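PDB 3I3F: hypothetical protein from Giardia lamblia, which is of unknown function but belongs to the YjgF-like (endoribonuclease L-PSP) family, forms a trimer and here binds pentanoic acid. Local coordinates for residues A[85-90]-A[129-134]; A[15-20]-A[31-36]. All blocks are in the same frame, centred on the assembly; numbering follows the deposited sequence.

The two contacts illustrate how antiparallel pairing serves both the middle and the edge of one beta sheet. Contact 2 joins strand 16-18, one of the two outermost strands within the chain, to strand 32-35; contact 1 joins strands 82-90 and 131-139 deeper in the sheet. Strand 38-41 lies between the two pairs, so the contacts do not touch: their centres are about 21 Å apart and their nearest atoms about 9 Å, on opposite sides of the chain's centre. Both reach the second subunit of the trimer. The side chain of Glu132 in contact 1 comes to about 4 Å from a bound pentanoic acid, whereas that of Gln31 in contact 2 stays about 9 Å from one.

Contact 1: A[85-90]-A[129-134]; sequences LNIFLS and LLVEVV
Phe88 O is gripped from the 129-134 side by two groups: it accepts a hydrogen bond from Glu132 N at 2.8 Å. Through a weaker CA-H...O contact, Val131 CA also lies 3.5 Å from Phe88 O. The two together belong to an antiparallel beta ladder, here between two inner strands of the YjgF-like fold. Phe88 and Glu132 form one hydrogen-bonded pair, Asn86 and Val134 the next. The straightest of the bonds runs from Phe88 N to Glu132 O, with an angle of 170° at the hydrogen.

Side chains alternate between the faces. On the helix-covered face, Val131 turns CG2 toward Leu89 CD2, 3.8 Å away; Phe101 of helix 95-108 and Thr61 of helix 56-74 also pack on Val131. On the other face, which meets neighbouring subunits, Val134 has CG1 beside its backbone N (chi1 -54°) and CG2 between N and the carbonyl carbon. Val134 CG2 thereby reaches Asn86 CB at 3.6 Å. The same methyl, Val134 CG2, lies 3.7 Å from Phe88 CE2, the side chains of Phe88 and Val134 crossing at about a right angle. Asn86 OD1 accepts hydrogen bonds from ND2 of Asn135 in its own chain and from ND2 of Asn135 of the third subunit. Glu132, its chain extended, borders the bound pentanoic acid.

Just before strand 131-139 begins, Ser90 N donates to Leu130 O at 2.9 Å, approaching from above the carbonyl plane, 48° out of it.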
# COMPACT_ATOMS: atom_id res chain seq x y z
N LEU A 85 7.23 -4.63 0.58
CA LEU A 85 7.18 -3.50 1.51
C LEU A 85 7.14 -2.20 0.72
O LEU A 85 7.46 -2.17 -0.47
CB LEU A 85 8.36 -3.53 2.49
CG LEU A 85 9.79 -3.43 1.95
CD1 LEU A 85 10.14 -2.00 1.56
CD2 LEU A 85 10.77 -3.94 3.00
N ASN A 86 6.71 -1.12 1.38
CA ASN A 86 6.69 0.21 0.79
C ASN A 86 7.53 1.14 1.66
O ASN A 86 7.55 1.01 2.88
CB ASN A 86 5.28 0.80 0.76
CG ASN A 86 4.30 0.01 -0.09
OD1 ASN A 86 3.10 0.31 -0.07
ND2 ASN A 86 4.77 -0.99 -0.83
N ILE A 87 8.20 2.09 1.02
CA ILE A 87 8.99 3.09 1.73
C ILE A 87 8.43 4.48 1.47
O ILE A 87 8.19 4.85 0.32
CB ILE A 87 10.46 3.06 1.29
CG1 ILE A 87 11.08 1.69 1.57
CG2 ILE A 87 11.26 4.15 2.00
CD1 ILE A 87 12.18 1.33 0.62
N PHE A 88 8.20 5.23 2.54
CA PHE A 88 7.92 6.66 2.45
C PHE A 88 9.13 7.39 3.03
O PHE A 88 9.46 7.22 4.20
CB PHE A 88 6.67 7.04 3.24
CG PHE A 88 5.38 6.63 2.58
CD1 PHE A 88 5.03 7.12 1.33
CD2 PHE A 88 4.49 5.77 3.23
CE1 PHE A 88 3.83 6.76 0.72
CE2 PHE A 88 3.29 5.40 2.63
CZ PHE A 88 2.97 5.89 1.37
N LEU A 89 9.80 8.17 2.19
CA LEU A 89 10.87 9.05 2.65
C LEU A 89 10.30 10.45 2.81
O LEU A 89 9.42 10.85 2.06
CB LEU A 89 12.03 9.06 1.65
CG LEU A 89 12.78 7.74 1.46
CD1 LEU A 89 13.85 7.89 0.39
CD2 LEU A 89 13.39 7.27 2.77
N SER A 90 10.79 11.18 3.80
CA SER A 90 10.30 12.54 4.02
C SER A 90 10.59 13.41 2.80
O SER A 90 11.64 13.30 2.18
CB SER A 90 10.96 13.16 5.25
OG SER A 90 10.56 14.52 5.40
N LEU A 129 9.82 12.52 11.66
CA LEU A 129 10.09 11.28 10.92
C LEU A 129 10.74 11.57 9.58
O LEU A 129 10.22 12.37 8.79
CB LEU A 129 8.79 10.49 10.70
CG LEU A 129 8.01 10.08 11.95
CD1 LEU A 129 6.75 9.32 11.55
CD2 LEU A 129 8.87 9.24 12.88
N LEU A 130 11.87 10.92 9.32
CA LEU A 130 12.59 11.07 8.05
C LEU A 130 12.32 9.90 7.10
O LEU A 130 12.50 10.03 5.89
CB LEU A 130 14.10 11.18 8.31
CG LEU A 130 14.52 12.33 9.23
CD1 LEU A 130 16.01 12.25 9.54
CD2 LEU A 130 14.18 13.68 8.60
N VAL A 131 11.91 8.77 7.66
CA VAL A 131 11.61 7.57 6.89
C VAL A 131 10.52 6.78 7.60
O VAL A 131 10.42 6.79 8.83
CB VAL A 131 12.87 6.69 6.72
CG1 VAL A 131 13.48 6.33 8.07
CG2 VAL A 131 12.54 5.42 5.93
N GLU A 132 9.69 6.11 6.81
CA GLU A 132 8.68 5.20 7.35
C GLU A 132 8.51 4.04 6.38
O GLU A 132 8.42 4.25 5.17
CB GLU A 132 7.35 5.92 7.55
CG GLU A 132 6.28 5.05 8.21
CD GLU A 132 5.05 5.82 8.63
OE1 GLU A 132 5.05 7.07 8.55
OE2 GLU A 132 4.07 5.16 9.05
N VAL A 133 8.50 2.83 6.92
CA VAL A 133 8.33 1.63 6.11
C VAL A 133 6.97 1.02 6.43
O VAL A 133 6.67 0.74 7.59
CB VAL A 133 9.46 0.61 6.35
CG1 VAL A 133 9.22 -0.66 5.56
CG2 VAL A 133 10.80 1.23 5.97
N VAL A 134 6.15 0.85 5.40
CA VAL A 134 4.76 0.44 5.57
C VAL A 134 4.42 -0.73 4.65
O VAL A 134 5.20 -1.08 3.76
CB VAL A 134 3.79 1.61 5.29
CG1 VAL A 134 4.16 2.83 6.14
CG2 VAL A 134 3.79 1.98 3.81

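Contact 2: A[15-20]-A[31-36]; sequences PTFLVC and QIAVVN
Phe17 brings CD1 of its ring obliquely to the methyl of Ala33, 3.9 Å from Ala33 CB. With CG set beside the backbone N (chi1 -56°), the ring is directed to its small neighbour, and Ile82 and Val83 of the second subunit pack against this same pair. Leu18 and Ile32 meet on the reverse face through their beta carbons, Leu18 CB to Ile32 CB 3.9 Å.

Their backbones form a short antiparallel ladder at the edge of the YjgF-like sheet, strand 16-18 being one of the two outermost strands within the chain. Thr16 and Val34 bond reciprocally, each donor lying in the carbonyl plane of its acceptor. Water also enters here: one molecule accepts from Thr16 OG1 and donates to Val34 O, giving that carbonyl a second donor beside Thr16 N.

Toward Gln31 the ladder frays. Leu18 N still donates to Ile32 O at 2.9 Å, but the return bond from Ile32 N to Leu18 O is weak, 3.4 Å long with an angle of 124° at the hydrogen. A second water donates to Leu18 O, adding a donor to that carbonyl, and accepts from Gln31 N at 2.8 Å.

Past the last bridge a side chain takes the place of a backbone partner. Gln31 swings CG anti to its own N (chi1 -163°) and offers OE1 to Cys20 N at 2.7 Å, the donor lying on a lone pair, while NE2 is hydrogen-bonded to Val24 O.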
# COMPACT_ATOMS: atom_id res chain seq x y z
N PRO A 15 -7.97 -13.56 12.06
CA PRO A 15 -6.65 -12.95 12.13
C PRO A 15 -6.26 -12.75 13.59
O PRO A 15 -7.13 -12.60 14.45
CB PRO A 15 -6.85 -11.60 11.44
CG PRO A 15 -8.30 -11.31 11.53
CD PRO A 15 -8.98 -12.64 11.50
N THR A 16 -4.96 -12.78 13.87
CA THR A 16 -4.45 -12.58 15.22
C THR A 16 -3.56 -11.35 15.24
O THR A 16 -2.81 -11.11 14.29
CB THR A 16 -3.66 -13.81 15.71
OG1 THR A 16 -2.60 -14.10 14.80
CG2 THR A 16 -4.58 -15.01 15.82
N PHE A 17 -3.65 -10.58 16.31
CA PHE A 17 -2.88 -9.35 16.45
C PHE A 17 -1.89 -9.50 17.59
O PHE A 17 -2.24 -9.94 18.68
CB PHE A 17 -3.83 -8.17 16.68
CG PHE A 17 -4.86 -8.03 15.60
CD1 PHE A 17 -4.60 -7.28 14.46
CD2 PHE A 17 -6.08 -8.68 15.69
CE1 PHE A 17 -5.54 -7.16 13.45
CE2 PHE A 17 -7.03 -8.58 14.69
CZ PHE A 17 -6.76 -7.82 13.57
N LEU A 18 -0.63 -9.17 17.30
CA LEU A 18 0.48 -9.40 18.22
C LEU A 18 1.19 -8.10 18.53
O LEU A 18 1.16 -7.16 17.73
CB LEU A 18 1.48 -10.38 17.61
CG LEU A 18 1.14 -11.87 17.55
CD1 LEU A 18 -0.15 -12.14 16.79
CD2 LEU A 18 2.29 -12.64 16.91
N VAL A 19 1.82 -8.04 19.70
CA VAL A 19 2.70 -6.94 20.06
C VAL A 19 4.01 -7.51 20.59
O VAL A 19 4.04 -8.18 21.62
CB VAL A 19 2.08 -6.03 21.14
CG1 VAL A 19 3.02 -4.87 21.47
CG2 VAL A 19 0.74 -5.49 20.67
N CYS A 20 5.09 -7.26 19.86
CA CYS A 20 6.43 -7.62 20.32
C CYS A 20 6.82 -6.66 21.43
O CYS A 20 6.87 -5.45 21.21
CB CYS A 20 7.43 -7.53 19.17
SG CYS A 20 9.13 -7.86 19.67
N GLN A 31 0.50 -3.42 15.49
CA GLN A 31 1.92 -3.59 15.23
C GLN A 31 2.16 -4.77 14.28
O GLN A 31 2.93 -4.67 13.33
CB GLN A 31 2.66 -3.82 16.55
CG GLN A 31 4.16 -3.62 16.48
CD GLN A 31 4.85 -4.21 17.69
OE1 GLN A 31 4.85 -5.42 17.87
NE2 GLN A 31 5.43 -3.35 18.53
N ILE A 32 1.48 -5.88 14.57
CA ILE A 32 1.66 -7.14 13.85
C ILE A 32 0.30 -7.81 13.71
O ILE A 32 -0.45 -7.88 14.68
CB ILE A 32 2.57 -8.12 14.63
CG1 ILE A 32 3.89 -7.45 15.04
CG2 ILE A 32 2.84 -9.38 13.81
CD1 ILE A 32 4.75 -8.33 15.93
N ALA A 33 -0.02 -8.29 12.51
CA ALA A 33 -1.20 -9.12 12.29
C ALA A 33 -0.79 -10.38 11.55
O ALA A 33 0.01 -10.33 10.62
CB ALA A 33 -2.25 -8.36 11.52
N VAL A 34 -1.33 -11.52 11.98
CA VAL A 34 -1.08 -12.80 11.31
C VAL A 34 -2.39 -13.39 10.83
O VAL A 34 -3.37 -13.46 11.57
CB VAL A 34 -0.38 -13.81 12.26
CG1 VAL A 34 -0.14 -15.13 11.54
CG2 VAL A 34 0.92 -13.23 12.79
N VAL A 35 -2.42 -13.82 9.56
CA VAL A 35 -3.60 -14.42 8.96
C VAL A 35 -3.19 -15.43 7.89
O VAL A 35 -2.46 -15.10 6.96
CB VAL A 35 -4.54 -13.35 8.34
CG1 VAL A 35 -3.77 -12.46 7.36
CG2 VAL A 35 -5.73 -14.00 7.65
N ASN A 36 -3.64 -16.68 8.06
CA ASN A 36 -3.40 -17.74 7.07
C ASN A 36 -1.93 -17.89 6.66
O ASN A 36 -1.62 -17.98 5.47
CB ASN A 36 -4.27 -17.50 5.82
CG ASN A 36 -5.74 -17.31 6.15
OD1 ASN A 36 -6.25 -17.88 7.12
ND2 ASN A 36 -6.43 -16.51 5.35
O HOH W 1 -4.06 -15.88 12.83
O HOH W 2 -0.70 -5.05 17.49